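Local coordinates for protein VMB-1 (Vibrio alginolyticus, PDB 6JV4) that probably hydrolyses beta-lactam antibiotics to substituted beta-amino acids, as a zinc-dependent subclass B1 metallo-beta-lactamase, at residues Thr9-Leu14 against Thr61-Glu66; Ala49-Thr54 against Leu73-Ala78; Thr101-Leu106 against Glu117-Glu122; Ser136-Gly141 against Gln189-Arg194; Lys171-Thr176 against Ala219-Ala224. All blocks are in the same frame, centred on the assembly; numbering follows the deposited sequence.

Interaction 1. Residues Thr9-Leu14 against Thr61-Glu66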
# COMPACT_ATOMS: atom_id res chain seq x y z
N THR A 9 19.28 2.86 -5.70
CA THR A 9 19.94 1.69 -6.34
C THR A 9 19.23 1.40 -7.66
O THR A 9 18.35 2.12 -8.03
CB THR A 9 19.93 0.48 -5.43
OG1 THR A 9 18.59 0.00 -5.44
CG2 THR A 9 20.39 0.76 -4.01
N LYS A 10 19.59 0.32 -8.34
CA LYS A 10 18.87 -0.09 -9.56
C LYS A 10 17.53 -0.69 -9.18
O LYS A 10 16.67 -0.79 -10.06
CB LYS A 10 19.63 -1.16 -10.35
CG LYS A 10 20.97 -0.70 -10.90
CD LYS A 10 20.85 0.56 -11.69
CE LYS A 10 22.06 0.81 -12.57
NZ LYS A 10 22.24 2.27 -12.72
N GLU A 11 17.33 -1.01 -7.90
CA GLU A 11 16.08 -1.71 -7.47
C GLU A 11 15.22 -0.80 -6.60
O GLU A 11 14.03 -1.12 -6.48
CB GLU A 11 16.38 -2.98 -6.68
CG GLU A 11 17.13 -4.06 -7.47
CD GLU A 11 18.60 -3.77 -7.72
OE1 GLU A 11 19.25 -3.17 -6.88
OE2 GLU A 11 19.10 -4.19 -8.83
N LEU A 12 15.77 0.24 -5.98
CA LEU A 12 15.01 0.99 -4.93
C LEU A 12 15.35 2.47 -5.01
O LEU A 12 16.54 2.81 -5.08
CB LEU A 12 15.40 0.43 -3.56
CG LEU A 12 14.77 1.14 -2.35
CD1 LEU A 12 13.30 0.88 -2.32
CD2 LEU A 12 15.39 0.63 -1.06
N LYS A 13 14.34 3.32 -4.89
CA LYS A 13 14.51 4.76 -4.64
C LYS A 13 13.69 5.14 -3.40
O LYS A 13 12.69 4.45 -3.06
CB LYS A 13 14.04 5.60 -5.82
CG LYS A 13 15.01 5.63 -6.99
CD LYS A 13 14.52 6.56 -8.08
CE LYS A 13 15.43 6.58 -9.27
NZ LYS A 13 15.04 7.69 -10.16
N LEU A 14 14.07 6.23 -2.76
CA LEU A 14 13.35 6.77 -1.58
C LEU A 14 13.10 8.24 -1.80
O LEU A 14 13.98 8.93 -2.35
CB LEU A 14 14.18 6.56 -0.32
CG LEU A 14 14.14 5.15 0.26
CD1 LEU A 14 15.36 4.91 1.12
CD2 LEU A 14 12.85 4.93 1.03
N THR A 61 13.85 -4.79 -0.92
CA THR A 61 13.45 -4.91 0.51
C THR A 61 14.70 -5.01 1.39
O THR A 61 14.82 -4.30 2.44
CB THR A 61 12.47 -6.06 0.73
OG1 THR A 61 11.36 -5.87 -0.16
CG2 THR A 61 12.05 -6.16 2.17
N LYS A 62 15.67 -5.80 0.96
CA LYS A 62 16.93 -5.92 1.74
C LYS A 62 17.64 -4.56 1.78
O LYS A 62 18.11 -4.15 2.87
CB LYS A 62 17.83 -6.98 1.12
CG LYS A 62 17.35 -8.39 1.37
CD LYS A 62 18.26 -9.45 0.78
CE LYS A 62 17.75 -10.83 1.11
NZ LYS A 62 18.72 -11.88 0.73
N GLN A 63 17.66 -3.84 0.66
CA GLN A 63 18.31 -2.50 0.59
C GLN A 63 17.55 -1.52 1.50
O GLN A 63 18.20 -0.68 2.20
CB GLN A 63 18.36 -1.98 -0.83
CG GLN A 63 19.31 -2.79 -1.72
CD GLN A 63 18.97 -2.61 -3.18
OE1 GLN A 63 18.14 -1.79 -3.54
NE2 GLN A 63 19.64 -3.35 -4.06
N LEU A 64 16.22 -1.64 1.53
CA LEU A 64 15.41 -0.73 2.38
C LEU A 64 15.72 -1.01 3.86
O LEU A 64 15.87 -0.03 4.63
CB LEU A 64 13.92 -0.93 2.09
CG LEU A 64 13.00 0.02 2.86
CD1 LEU A 64 13.37 1.47 2.62
CD2 LEU A 64 11.54 -0.25 2.51
N ILE A 65 15.80 -2.27 4.25
CA ILE A 65 16.14 -2.64 5.66
C ILE A 65 17.53 -2.09 6.00
O ILE A 65 17.69 -1.47 7.09
CB ILE A 65 16.04 -4.15 5.85
CG1 ILE A 65 14.57 -4.59 5.84
CG2 ILE A 65 16.75 -4.64 7.11
CD1 ILE A 65 14.40 -6.05 5.62
N GLU A 66 18.49 -2.20 5.09
CA GLU A 66 19.86 -1.66 5.32
C GLU A 66 19.78 -0.15 5.54
O GLU A 66 20.43 0.38 6.47
CB GLU A 66 20.81 -1.98 4.16
CG GLU A 66 21.22 -3.44 4.09
CD GLU A 66 21.70 -3.96 2.73
OE1 GLU A 66 21.70 -5.22 2.55
OE2 GLU A 66 22.07 -3.12 1.85

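Interaction 2. Residues Ala49-Thr54 against Leu73-Ala78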
# COMPACT_ATOMS: atom_id res chain seq x y z
N ALA A 49 10.89 2.14 13.00
CA ALA A 49 10.41 2.34 11.63
C ALA A 49 9.44 1.22 11.29
O ALA A 49 9.55 0.09 11.82
CB ALA A 49 11.55 2.32 10.64
N HIS A 50 8.57 1.53 10.33
CA HIS A 50 7.49 0.62 9.92
C HIS A 50 7.33 0.71 8.42
O HIS A 50 7.43 1.82 7.89
CB HIS A 50 6.22 1.01 10.64
CG HIS A 50 6.34 1.05 12.12
ND1 HIS A 50 5.99 -0.03 12.89
CD2 HIS A 50 6.71 2.03 12.97
CE1 HIS A 50 6.14 0.29 14.18
NE2 HIS A 50 6.57 1.54 14.24
N MET A 51 7.13 -0.42 7.77
CA MET A 51 6.86 -0.43 6.31
C MET A 51 5.36 -0.50 6.05
O MET A 51 4.66 -1.29 6.73
CB MET A 51 7.52 -1.62 5.61
CG MET A 51 8.97 -1.57 5.63
SD MET A 51 9.55 -3.00 4.62
CE MET A 51 11.20 -3.07 5.29
N ILE A 52 4.91 0.22 5.03
CA ILE A 52 3.58 0.07 4.42
C ILE A 52 3.85 -0.45 3.00
O ILE A 52 4.38 0.33 2.22
CB ILE A 52 2.78 1.38 4.46
CG1 ILE A 52 2.56 1.84 5.92
CG2 ILE A 52 1.48 1.20 3.71
CD1 ILE A 52 1.93 3.20 5.99
N ASP A 53 3.58 -1.74 2.80
CA ASP A 53 3.96 -2.53 1.60
C ASP A 53 5.48 -2.77 1.63
O ASP A 53 6.25 -1.95 2.15
CB ASP A 53 3.45 -1.94 0.30
CG ASP A 53 1.94 -2.04 0.09
OD1 ASP A 53 1.21 -2.62 0.99
OD2 ASP A 53 1.51 -1.69 -1.06
N THR A 54 5.87 -3.89 1.05
CA THR A 54 7.29 -4.16 0.73
C THR A 54 7.59 -3.63 -0.66
O THR A 54 6.73 -3.62 -1.56
CB THR A 54 7.60 -5.66 0.92
OG1 THR A 54 6.75 -6.46 0.09
CG2 THR A 54 7.46 -6.12 2.35
N LEU A 73 17.69 3.35 13.09
CA LEU A 73 16.30 2.94 13.40
C LEU A 73 16.18 1.41 13.47
O LEU A 73 16.98 0.73 12.83
CB LEU A 73 15.39 3.51 12.31
CG LEU A 73 15.43 5.02 12.12
CD1 LEU A 73 14.64 5.43 10.89
CD2 LEU A 73 14.91 5.76 13.37
N THR A 74 15.23 0.92 14.25
CA THR A 74 14.81 -0.50 14.33
C THR A 74 13.57 -0.69 13.44
O THR A 74 12.55 -0.01 13.67
CB THR A 74 14.46 -0.91 15.76
OG1 THR A 74 15.67 -0.70 16.48
CG2 THR A 74 14.08 -2.36 15.91
N ILE A 75 13.64 -1.64 12.52
CA ILE A 75 12.44 -1.99 11.71
C ILE A 75 11.56 -2.90 12.56
O ILE A 75 11.91 -4.08 12.78
CB ILE A 75 12.88 -2.55 10.34
CG1 ILE A 75 11.67 -3.12 9.59
CG2 ILE A 75 14.01 -3.59 10.46
CD1 ILE A 75 10.69 -2.09 9.15
N LYS A 76 10.44 -2.36 13.04
CA LYS A 76 9.53 -2.98 14.04
C LYS A 76 8.45 -3.82 13.37
O LYS A 76 8.11 -4.91 13.87
CB LYS A 76 8.83 -1.92 14.91
CG LYS A 76 9.62 -1.53 16.14
CD LYS A 76 9.81 -2.70 17.11
CE LYS A 76 10.69 -2.34 18.29
NZ LYS A 76 10.81 -3.48 19.23
N SER A 77 7.85 -3.31 12.31
CA SER A 77 6.72 -4.06 11.73
C SER A 77 6.46 -3.56 10.32
O SER A 77 6.96 -2.52 9.96
CB SER A 77 5.49 -3.96 12.58
OG SER A 77 4.92 -2.65 12.51
N ALA A 78 5.69 -4.34 9.57
CA ALA A 78 5.21 -3.95 8.24
C ALA A 78 3.74 -4.31 8.17
O ALA A 78 3.31 -5.35 8.75
CB ALA A 78 5.98 -4.65 7.17

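Interaction 3. Residues Thr101-Leu106 against Glu117-Glu122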
# COMPACT_ATOMS: atom_id res chain seq x y z
N THR A 101 4.70 -8.86 10.68
CA THR A 101 3.93 -8.55 9.46
C THR A 101 2.47 -8.55 9.81
O THR A 101 1.97 -9.49 10.44
CB THR A 101 4.29 -9.49 8.32
OG1 THR A 101 4.11 -10.84 8.74
CG2 THR A 101 5.70 -9.29 7.82
N TYR A 102 1.76 -7.54 9.32
CA TYR A 102 0.32 -7.41 9.58
C TYR A 102 -0.45 -7.48 8.28
O TYR A 102 -0.01 -6.87 7.31
CB TYR A 102 0.01 -6.06 10.21
CG TYR A 102 0.41 -5.96 11.66
CD1 TYR A 102 -0.51 -6.22 12.66
CD2 TYR A 102 1.71 -5.72 12.01
CE1 TYR A 102 -0.14 -6.17 14.00
CE2 TYR A 102 2.10 -5.66 13.34
CZ TYR A 102 1.16 -5.87 14.33
OH TYR A 102 1.57 -5.78 15.62
N ALA A 103 -1.53 -8.24 8.27
CA ALA A 103 -2.44 -8.35 7.12
C ALA A 103 -3.82 -8.60 7.67
O ALA A 103 -3.93 -9.24 8.74
CB ALA A 103 -2.01 -9.44 6.16
N THR A 104 -4.85 -8.21 6.93
CA THR A 104 -6.21 -8.54 7.36
C THR A 104 -6.46 -10.04 7.16
O THR A 104 -5.75 -10.74 6.41
CB THR A 104 -7.31 -7.75 6.66
OG1 THR A 104 -7.39 -8.26 5.32
CG2 THR A 104 -7.07 -6.25 6.66
N SER A 105 -7.52 -10.50 7.83
CA SER A 105 -8.06 -11.87 7.67
C SER A 105 -8.35 -12.16 6.20
O SER A 105 -8.19 -13.32 5.76
CB SER A 105 -9.29 -12.07 8.55
OG SER A 105 -10.31 -11.13 8.27
N LEU A 106 -8.87 -11.19 5.47
CA LEU A 106 -9.15 -11.39 4.03
C LEU A 106 -7.83 -11.50 3.26
O LEU A 106 -7.75 -12.35 2.32
CB LEU A 106 -9.98 -10.24 3.46
CG LEU A 106 -11.44 -10.12 3.89
CD1 LEU A 106 -12.07 -8.87 3.28
CD2 LEU A 106 -12.20 -11.39 3.49
N GLU A 117 2.92 -17.58 2.16
CA GLU A 117 3.06 -17.47 3.62
C GLU A 117 2.15 -16.32 4.09
O GLU A 117 2.22 -15.26 3.48
CB GLU A 117 4.52 -17.20 3.96
CG GLU A 117 4.83 -17.25 5.45
CD GLU A 117 6.31 -17.15 5.77
OE1 GLU A 117 7.10 -17.53 4.91
OE2 GLU A 117 6.68 -16.66 6.86
N VAL A 118 1.44 -16.53 5.18
CA VAL A 118 0.55 -15.52 5.80
C VAL A 118 1.37 -14.64 6.72
O VAL A 118 2.50 -14.98 7.11
CB VAL A 118 -0.64 -16.19 6.51
CG1 VAL A 118 -1.51 -16.95 5.53
CG2 VAL A 118 -0.23 -17.05 7.70
N SER A 119 0.79 -13.50 7.05
CA SER A 119 1.39 -12.53 8.00
C SER A 119 1.55 -13.19 9.37
O SER A 119 0.81 -14.17 9.71
CB SER A 119 0.54 -11.28 8.08
OG SER A 119 -0.66 -11.51 8.80
N SER A 120 2.43 -12.63 10.18
CA SER A 120 2.61 -13.10 11.58
C SER A 120 1.42 -12.67 12.44
O SER A 120 1.07 -13.34 13.42
CB SER A 120 3.93 -12.62 12.12
OG SER A 120 3.99 -11.21 12.29
N ASP A 121 0.86 -11.49 12.16
CA ASP A 121 -0.16 -10.83 12.98
C ASP A 121 -1.36 -10.50 12.08
O ASP A 121 -1.14 -10.01 10.97
CB ASP A 121 0.42 -9.57 13.61
CG ASP A 121 1.45 -9.96 14.67
OD1 ASP A 121 2.55 -10.35 14.31
OD2 ASP A 121 1.06 -10.02 15.82
N GLU A 122 -2.56 -10.90 12.52
CA GLU A 122 -3.77 -10.75 11.66
C GLU A 122 -4.61 -9.59 12.16
O GLU A 122 -4.92 -9.50 13.39
CB GLU A 122 -4.56 -12.05 11.63
CG GLU A 122 -5.70 -12.02 10.63
CD GLU A 122 -6.15 -13.43 10.22
OE1 GLU A 122 -5.59 -14.01 9.27
OE2 GLU A 122 -7.04 -13.94 10.91
O HOH W 1 -7.61 -15.49 7.29

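Interaction 4. Residues Ser136-Gly141 against Gln189-Arg194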
# COMPACT_ATOMS: atom_id res chain seq x y z
N SER A 136 -3.32 4.45 10.85
CA SER A 136 -4.62 3.79 11.00
C SER A 136 -4.97 3.03 9.73
O SER A 136 -5.00 3.66 8.67
CB SER A 136 -5.71 4.81 11.29
OG SER A 136 -5.31 5.59 12.41
N VAL A 137 -5.24 1.75 9.86
CA VAL A 137 -5.74 0.91 8.73
C VAL A 137 -7.24 1.05 8.62
O VAL A 137 -7.98 1.07 9.65
CB VAL A 137 -5.36 -0.56 8.96
CG1 VAL A 137 -6.11 -1.49 8.03
CG2 VAL A 137 -3.86 -0.73 8.82
N PHE A 138 -7.73 1.20 7.40
CA PHE A 138 -9.17 1.22 7.13
C PHE A 138 -9.46 0.27 5.97
O PHE A 138 -8.83 0.40 4.92
CB PHE A 138 -9.69 2.61 6.79
CG PHE A 138 -11.15 2.66 6.42
CD1 PHE A 138 -12.13 2.31 7.33
CD2 PHE A 138 -11.57 3.12 5.20
CE1 PHE A 138 -13.48 2.40 7.00
CE2 PHE A 138 -12.90 3.26 4.88
CZ PHE A 138 -13.88 2.88 5.78
N TYR A 139 -10.38 -0.66 6.17
CA TYR A 139 -10.89 -1.52 5.07
C TYR A 139 -12.16 -0.90 4.50
O TYR A 139 -13.22 -0.92 5.17
CB TYR A 139 -11.24 -2.92 5.57
CG TYR A 139 -11.78 -3.78 4.47
CD1 TYR A 139 -11.07 -4.03 3.31
CD2 TYR A 139 -13.04 -4.35 4.58
CE1 TYR A 139 -11.58 -4.83 2.30
CE2 TYR A 139 -13.58 -5.11 3.57
CZ TYR A 139 -12.86 -5.36 2.41
OH TYR A 139 -13.45 -6.12 1.41
N PRO A 140 -12.13 -0.40 3.24
CA PRO A 140 -13.29 0.30 2.66
C PRO A 140 -14.29 -0.61 1.94
O PRO A 140 -15.34 -0.17 1.53
CB PRO A 140 -12.56 1.24 1.68
CG PRO A 140 -11.46 0.38 1.13
CD PRO A 140 -10.95 -0.31 2.36
N GLY A 141 -13.91 -1.88 1.75
CA GLY A 141 -14.62 -2.80 0.88
C GLY A 141 -13.80 -3.15 -0.35
O GLY A 141 -12.70 -2.60 -0.55
N GLN A 189 -16.25 5.74 -2.19
CA GLN A 189 -17.05 6.79 -1.51
C GLN A 189 -16.82 6.72 -0.01
O GLN A 189 -16.78 7.79 0.64
CB GLN A 189 -18.53 6.71 -1.85
CG GLN A 189 -19.26 7.97 -1.43
CD GLN A 189 -18.81 9.18 -2.21
OE1 GLN A 189 -18.65 9.12 -3.44
NE2 GLN A 189 -18.67 10.31 -1.53
N LYS A 190 -16.66 5.51 0.58
CA LYS A 190 -16.37 5.41 2.03
C LYS A 190 -15.07 6.12 2.35
O LYS A 190 -14.99 6.84 3.37
CB LYS A 190 -16.36 3.94 2.45
CG LYS A 190 -17.73 3.29 2.31
CD LYS A 190 -17.74 1.88 2.79
CE LYS A 190 -19.09 1.24 2.57
NZ LYS A 190 -18.90 -0.22 2.54
N VAL A 191 -14.05 5.95 1.50
CA VAL A 191 -12.73 6.59 1.71
C VAL A 191 -12.89 8.10 1.55
O VAL A 191 -12.33 8.83 2.33
CB VAL A 191 -11.68 5.97 0.78
CG1 VAL A 191 -10.35 6.70 0.89
CG2 VAL A 191 -11.53 4.51 1.11
N ILE A 192 -13.54 8.53 0.49
CA ILE A 192 -13.79 9.97 0.24
C ILE A 192 -14.47 10.58 1.48
O ILE A 192 -14.11 11.67 1.88
CB ILE A 192 -14.62 10.14 -1.02
CG1 ILE A 192 -13.79 9.83 -2.26
CG2 ILE A 192 -15.21 11.54 -1.10
CD1 ILE A 192 -14.60 9.65 -3.51
N ASN A 193 -15.49 9.94 2.00
CA ASN A 193 -16.27 10.50 3.13
C ASN A 193 -15.42 10.53 4.39
O ASN A 193 -15.56 11.43 5.26
CB ASN A 193 -17.53 9.66 3.32
CG ASN A 193 -18.57 9.87 2.24
OD1 ASN A 193 -18.44 10.76 1.42
ND2 ASN A 193 -19.56 9.03 2.23
N ARG A 194 -14.57 9.54 4.56
CA ARG A 194 -13.77 9.37 5.81
C ARG A 194 -12.60 10.35 5.87
O ARG A 194 -12.22 10.74 7.00
CB ARG A 194 -13.32 7.92 5.94
CG ARG A 194 -12.66 7.59 7.26
CD ARG A 194 -12.41 6.09 7.35
NE ARG A 194 -11.75 5.69 8.58
CZ ARG A 194 -12.39 5.36 9.68
NH1 ARG A 194 -13.72 5.42 9.72
NH2 ARG A 194 -11.72 4.98 10.75
O HOH W 2 -8.94 3.45 10.72
O HOH W 3 -17.86 -1.32 -0.12

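Interaction 5. Residues Lys171-Thr176 against Ala219-Ala224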
# COMPACT_ATOMS: atom_id res chain seq x y z
N LYS A 171 -5.67 6.06 -17.33
CA LYS A 171 -6.86 6.04 -18.19
C LYS A 171 -7.67 4.76 -17.96
O LYS A 171 -8.77 4.71 -18.49
CB LYS A 171 -6.44 6.14 -19.66
CG LYS A 171 -5.73 7.45 -19.98
CD LYS A 171 -6.64 8.65 -19.74
CE LYS A 171 -6.05 9.96 -20.24
NZ LYS A 171 -4.75 10.25 -19.58
N ASN A 172 -7.15 3.81 -17.19
CA ASN A 172 -7.93 2.58 -16.91
C ASN A 172 -7.55 2.07 -15.52
O ASN A 172 -6.71 2.68 -14.86
CB ASN A 172 -7.67 1.52 -17.97
CG ASN A 172 -6.22 1.13 -18.05
OD1 ASN A 172 -5.59 0.67 -17.09
ND2 ASN A 172 -5.62 1.36 -19.21
N LEU A 173 -8.19 0.99 -15.11
CA LEU A 173 -8.04 0.45 -13.74
C LEU A 173 -6.81 -0.44 -13.63
O LEU A 173 -6.51 -0.87 -12.55
CB LEU A 173 -9.30 -0.33 -13.37
CG LEU A 173 -10.56 0.53 -13.18
CD1 LEU A 173 -11.74 -0.38 -13.03
CD2 LEU A 173 -10.41 1.50 -12.00
N GLY A 174 -6.07 -0.68 -14.72
CA GLY A 174 -4.98 -1.65 -14.66
C GLY A 174 -5.51 -3.06 -14.49
O GLY A 174 -6.54 -3.40 -15.09
N TYR A 175 -4.79 -3.87 -13.72
CA TYR A 175 -5.10 -5.31 -13.67
C TYR A 175 -6.41 -5.52 -12.90
O TYR A 175 -6.48 -5.19 -11.69
CB TYR A 175 -3.99 -6.10 -13.00
CG TYR A 175 -4.34 -7.55 -12.85
CD1 TYR A 175 -4.53 -8.34 -13.97
CD2 TYR A 175 -4.55 -8.12 -11.61
CE1 TYR A 175 -4.81 -9.68 -13.84
CE2 TYR A 175 -4.85 -9.46 -11.46
CZ TYR A 175 -4.95 -10.26 -12.58
OH TYR A 175 -5.30 -11.57 -12.46
N THR A 176 -7.41 -6.10 -13.55
CA THR A 176 -8.74 -6.28 -12.92
C THR A 176 -9.09 -7.73 -12.75
O THR A 176 -10.24 -8.00 -12.33
CB THR A 176 -9.84 -5.54 -13.69
OG1 THR A 176 -9.86 -6.05 -15.02
CG2 THR A 176 -9.65 -4.04 -13.68
N ALA A 219 -14.42 7.46 -10.76
CA ALA A 219 -14.94 7.69 -12.14
C ALA A 219 -14.42 6.61 -13.08
O ALA A 219 -15.20 6.10 -13.95
CB ALA A 219 -14.63 9.08 -12.63
N LEU A 220 -13.16 6.20 -12.94
CA LEU A 220 -12.61 5.11 -13.79
C LEU A 220 -13.41 3.83 -13.53
O LEU A 220 -13.68 3.09 -14.54
CB LEU A 220 -11.15 4.83 -13.47
CG LEU A 220 -10.15 5.88 -13.94
CD1 LEU A 220 -8.76 5.52 -13.50
CD2 LEU A 220 -10.18 6.05 -15.42
N ALA A 221 -13.74 3.54 -12.28
CA ALA A 221 -14.46 2.29 -11.96
C ALA A 221 -15.89 2.39 -12.52
O ALA A 221 -16.43 1.40 -13.07
CB ALA A 221 -14.43 1.97 -10.50
N LEU A 222 -16.53 3.55 -12.38
CA LEU A 222 -17.89 3.71 -12.92
C LEU A 222 -17.86 3.56 -14.44
O LEU A 222 -18.79 2.89 -14.99
CB LEU A 222 -18.45 5.04 -12.45
CG LEU A 222 -18.83 5.12 -10.99
CD1 LEU A 222 -19.03 6.57 -10.60
CD2 LEU A 222 -20.04 4.25 -10.58
N SER A 223 -16.85 4.09 -15.13
CA SER A 223 -16.75 3.99 -16.60
C SER A 223 -16.52 2.54 -17.02
O SER A 223 -17.09 2.11 -18.04
CB SER A 223 -15.72 4.89 -17.15
OG SER A 223 -16.14 6.20 -16.83
N ALA A 224 -15.74 1.79 -16.24
CA ALA A 224 -15.44 0.36 -16.52
C ALA A 224 -16.73 -0.47 -16.42
O ALA A 224 -16.90 -1.38 -17.26
CB ALA A 224 -14.41 -0.18 -15.57

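Interaction 1. Residues Thr9-Leu14 against Thr61-Glu66
Gln63 reaches from helix 58-70 to the turn that leads into strand 13-16, and its amide accepts from a hydroxyl and donates to a carboxylate. Its CB lies 4.0 Å from Leu12 CD2, at the start of the apolar layer. CG stands anti to the carbonyl carbon (chi1 -69°) and the chain runs extended, which carries the amide off the helix to meet Thr9 from the opposite direction. CD passes the methyl CG2 of Thr9. Beyond it OE1 accepts from Thr9 OG1 at 2.6 Å, the hydroxyl standing above the carbonyl plane, while NE2 gives a nearly straight bond of 2.9 Å to Glu11 OE1. The carboxylate is met on its anti side, from somewhat outside its plane. Thr9 OG1, donating once to Gln63, accepts twice within its turn, from the backbone N atoms of Glu11 and Leu12. Nearer the strand, Leu12 CD2 rests on Leu64 CB at 3.8 Å, and Leu14 CD2 meets Leu64 CD1; His24 of strand 21-30 touches all three leucines. The ST turn positions Thr9 OG1 for Gln63, and amide and leucines join the edge strand to its helix, as in the alpha-beta/beta-alpha sandwich of metallo-beta-lactamases.

Interaction 2. Residues Ala49-Thr54 against Leu73-Ala78
Met51 and Ile75 form the apolar centre where strand 48-52 runs beside strand 74-79. The methyl CD1 of Ile75 meets both CG and CE of Met51, each at 4.0 Å; CG1 of Ile75 lies anti to its backbone N (chi1 171°), which turns that end back across the neighbouring strand. On the same face Met51 CB touches Ala78 CB at 3.7 Å, and Ala49 CB lies 4.4 Å from Leu73 CB. Helix 58-70, the connection of this beta-alpha-beta crossover, a repeated building block of the alpha/beta fold, covers the face through Ile65 and Ile68. The two strands are parallel, their short axes 24° apart. Ala49 binds at both ends, its N to Thr74 O and its O from Lys76 N, the latter a nearly linear bond of 2.9 Å. Further along, Met51 N donates to Ser77 O in the carbonyl plane. On their own face, His50 ND1 and Ser77 OG form a polar pair, hydrogen-bonded at 2.9 Å, the hydroxyl lying at the ring edge and in its plane, which limits rotation of the imidazole. Beside it, Lys76 CB approaches His50 CE1 at 3.6 Å, and the lysine chain bends away to a long, weak ion pair with Glu48.

Interaction 3. Residues Thr101-Leu106 against Glu117-Glu122
Thr101 and Ser120 each hold their hydroxyl between the backbone N and the carbonyl carbon, with chi1 at 55° and 67°, and these torsions make possible a reciprocal pair of bonds between side chain and main chain. Thr101 OG1 accepts from Ser120 N at 2.8 Å, and Ser120 OG accepts from Thr101 N at 2.9 Å. Each hydroxyl has a further partner: Thr101 OG1 is hydrogen-bonded to Asn95 OD1, whereas Ser120 OG donates to the anti lone pair of Asp121 OD1. From here the chains run as parallel strands, the last pair at one edge of the seven-stranded sheet and the two ends of a beta-alpha-beta unit built on helix 105-113. Asp121 N binds Thr101 O almost in line with the carbonyl, and Ala103 N donates to Asp121 O over a longer 3.3 Å. That same oxygen takes a second bond of 2.7 Å from Ser119 OG, which stands well above the carbonyl plane. On the face they share, Asp121 CB sits over the Tyr102 ring, offset to its rim, 3.7 Å from the centroid, in a CH-pi contact. Glu122 extends alongside Ser105, its CD 3.5 Å from Ser105 CA; OE1 is hydrogen-bonded to Asn108 ND2, and a water bridges it to Ser105 O. Four hydrogen bonds across the segments, two backbone to backbone and two through hydroxyls, are consistent with Thr101 and Ser120 extending the pairing beyond the regular strand. The carboxylate of Asp121, held by Ser120, would probably be stabilised as the anion, with Lys100 a distant, weak partner.

Interaction 4. Residues Ser136-Gly141 against Gln189-Arg194
Strand 136-138 and the last turns of helix 184-194 run at 145° to each other, and the backbones come nearest where Pro140 passes Lys190, with CA atoms 6.0 Å apart. Phe138 and Arg194 carry the outer part of the contact. Arg194 sets CG anti to its own backbone N (chi1 -172°) and stays extended as far as NE, which brings CD and the guanidinium over the ring. CD lands above the ring centre, 3.5 Å from the centroid, and the guanidinium continues off-centre beyond it, its plane only 5° from that of the ring. The stack is therefore a CH-pi contact prolonged into an offset cation-pi one, with CZ 4.4 Å from the centroid. At the ring edge lie Lys190 CB and Val191 CG2. The same valine methyl presses on Pro140 CB at 3.5 Å, tighter than usual for two carbons, while Lys190 lays its CD against Pro140 O at 3.4 Å. Val191 also touches Leu214 of helix 212-226. Two waters complete the polar rim, one between Val137 O and Arg194 NH2, the other between Pro140 O and Lys190 NZ. With no direct bond between the segments, the strand end and the helix are joined by apolar surface inside and by flat stacking and water outside; the cationic ends of both basic residues can thus remain hydrated while their methylenes pack.

Interaction 5. Residues Lys171-Thr176 against Ala219-Ala224
Leu173 and Leu220 pass one another, each pointing its methyls at the other's segment, and this exchange of leucines makes up most of the contact. Leu173 leaves the 171-176 loop with CG beside its backbone N (chi1 -68°), which brings its two methyls down on helix 212-226. CD2 settles against Leu220 CB at 3.7 Å and lies 3.9 Å from Ala221 N, so it rests partly on the helix backbone; CD1 reaches one turn further and meets Ala224 CB, also at 3.7 Å. Alanines at 221 and 224 offer little bulk there, consistent with the close approach of the branched end. In return Leu220 directs its own methyls at the loop main chain: CD2 approaches Lys171 O at 3.6 Å and CD1 approaches Asn172 O at 3.8 Å. These are van der Waals contacts with carbonyl groups, and direct bonding between the segments is absent. Polar groups are instead served locally. Asn172 OD1 accepts from Gly174 N at 2.8 Å, closing an Asx turn that shapes the chain around Leu173, and Leu173 O is hydrogen-bonded to Lys166 NZ. The zinc site is not far away, since the side chain of Leu173 lies about 7 Å from that of His144, a ligand of one of the two zinc ions. Trp184 of helix 184-194 touches both Leu173 and Ala221, and Ile181 touches Leu173 and Ala224; the loop that follows strand 158-162 thus packs against both helix 184-194 and helix 212-226.

Overall arrangement
Interaction 2 is a buried contact; the other four are partly buried. Interactions 1, 2 and 3 all reach the seven-stranded sheet, interaction 1 from a helix packed on it. Interactions 1 and 2 share the crossover through helix 58-70, where Ile65 and Leu64 touch Met51; interactions 2 and 3 meet across neighbouring strands, Ala78 O lying 2.8 Å from Tyr102 N. Interaction 1 uses an amide and leucines, interaction 3 mixes hydroxyl and backbone bonds, and interaction 2 adds a His-Ser pair to parallel backbone bonding. Interactions 4 and 5 lie in the later part of the chain and have no direct hydrogen bonds between their segments: the former stacks and uses water, the latter depends on leucine packing.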